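Local coordinates for protein female germline-specific tumor suppressor gld-1 (Caenorhabditis elegans, PDB 3K6T) that binds messenger RNAs as a homodimer to control their translation in the germ line and embryo, this piece being its Qua1 homodimerization domain, at residues R32-D35 and D36-R40. Residues are numbered along the deposited sequence; the frame is centred on the assembly and turned at random.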
# COMPACT_ATOMS: atom_id res chain seq x y z
N ARG A 32 -5.14 2.66 -3.87
CA ARG A 32 -3.99 3.38 -4.44
C ARG A 32 -2.66 2.84 -3.91
O ARG A 32 -1.72 2.62 -4.67
CB ARG A 32 -4.10 4.88 -4.16
CG ARG A 32 -2.94 5.70 -4.69
CD ARG A 32 -3.21 7.18 -4.50
NE ARG A 32 -3.65 7.44 -3.13
CZ ARG A 32 -2.82 7.58 -2.10
NH1 ARG A 32 -1.51 7.50 -2.29
NH2 ARG A 32 -3.31 7.80 -0.88
N LEU A 33 -2.57 2.66 -2.59
CA LEU A 33 -1.36 2.15 -1.96
C LEU A 33 -1.02 0.76 -2.51
O LEU A 33 0.14 0.45 -2.78
CB LEU A 33 -1.51 2.10 -0.44
CG LEU A 33 -1.68 3.47 0.24
CD1 LEU A 33 -2.05 3.35 1.72
CD2 LEU A 33 -0.41 4.31 0.06
N LEU A 34 -2.05 -0.05 -2.69
CA LEU A 34 -1.89 -1.41 -3.17
C LEU A 34 -1.45 -1.43 -4.64
O LEU A 34 -0.55 -2.18 -5.00
CB LEU A 34 -3.19 -2.21 -2.99
CG LEU A 34 -3.23 -3.62 -3.58
CD1 LEU A 34 -2.09 -4.50 -3.03
CD2 LEU A 34 -4.60 -4.27 -3.30
N ASP A 35 -2.07 -0.60 -5.47
CA ASP A 35 -1.63 -0.45 -6.87
C ASP A 35 -0.18 0.04 -6.97
O ASP A 35 0.59 -0.43 -7.81
CB ASP A 35 -2.54 0.51 -7.65
CG ASP A 35 -3.88 -0.10 -7.99
OD1 ASP A 35 -3.98 -1.34 -7.94
OD2 ASP A 35 -4.82 0.65 -8.32
N ASP A 36 0.19 1.01 -6.12
CA ASP A 36 1.56 1.50 -6.07
C ASP A 36 2.52 0.35 -5.77
O ASP A 36 3.59 0.25 -6.38
CB ASP A 36 1.74 2.56 -4.98
CG ASP A 36 1.09 3.90 -5.30
OD1 ASP A 36 0.62 4.11 -6.43
OD2 ASP A 36 1.05 4.76 -4.38
N GLU A 37 2.16 -0.50 -4.81
CA GLU A 37 3.05 -1.59 -4.38
C GLU A 37 3.17 -2.67 -5.46
O GLU A 37 4.23 -3.23 -5.69
CB GLU A 37 2.56 -2.20 -3.04
CG GLU A 37 3.42 -3.33 -2.48
CD GLU A 37 4.79 -2.86 -1.99
OE1 GLU A 37 5.19 -1.71 -2.27
OE2 GLU A 37 5.47 -3.65 -1.30
N ILE A 38 2.06 -2.95 -6.14
CA ILE A 38 2.07 -3.90 -7.24
C ILE A 38 3.01 -3.41 -8.34
O ILE A 38 3.82 -4.18 -8.85
CB ILE A 38 0.64 -4.14 -7.77
CG1 ILE A 38 -0.17 -4.92 -6.73
CG2 ILE A 38 0.67 -4.87 -9.12
CD1 ILE A 38 -1.64 -5.12 -7.09
N GLY A 39 2.90 -2.13 -8.67
CA GLY A 39 3.77 -1.49 -9.64
C GLY A 39 5.24 -1.59 -9.27
O GLY A 39 6.06 -1.97 -10.10
N ARG A 40 5.57 -1.28 -8.02
CA ARG A 40 6.95 -1.35 -7.55
C ARG A 40 7.52 -2.77 -7.62
O ARG A 40 8.68 -2.96 -7.97
CB ARG A 40 7.05 -0.81 -6.13
CG ARG A 40 8.48 -0.85 -5.58
CD ARG A 40 8.52 -0.56 -4.08
NE ARG A 40 8.02 -1.68 -3.28
CZ ARG A 40 8.71 -2.78 -3.01
NH1 ARG A 40 9.95 -2.92 -3.48
NH2 ARG A 40 8.18 -3.74 -2.27
O HOH W 1 0.28 7.26 -4.79
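R32 and D36 run side by side one turn apart: R32 sends CG away from its own N (chi1 179°) and then bends at chi3, while D36 keeps its carboxylate beside its own N (chi1 -72°). R32 NH1 and D36 OD2 stay 4.3 Å apart, too far for a salt bridge, the guanidinium and carboxylate planes lying 64° apart. A water closes the gap, sitting at the guanidinium edge 3.1 Å from NH1 of R32 and donating to OD2 of D36 at 2.6 Å. R32 NH2 turns instead to N29 of its own chain and to Y9 of the second subunit. Beneath them the backbone makes successive i to i+4 bonds, from D36 N to R32 O through G39 N to D35 O. On the face turned to helix 7-20, L34 CD1 meets I38 CD1 at 4.1 Å, and both side chains touch K17, which also pairs with D35. Further along, R40 grips E37 side-on: NE reaches OE1 at 3.0 Å and NH2 reaches OE2 at 2.9 Å, both nearly straight and in the guanidinium plane but well above the carboxylate plane. Y9 of the same chain also bonds OE2, so three donors fix this buried acid. A glutamine in place of E37 would probably leave the R40 guanidinium without its counter-charge. E37 also packs on L33 of the second subunit, and L33 on its E37, so this turn of helix 28-49 serves hairpin and dimer together, and R40 probably helps E37 stay ionised despite its burial.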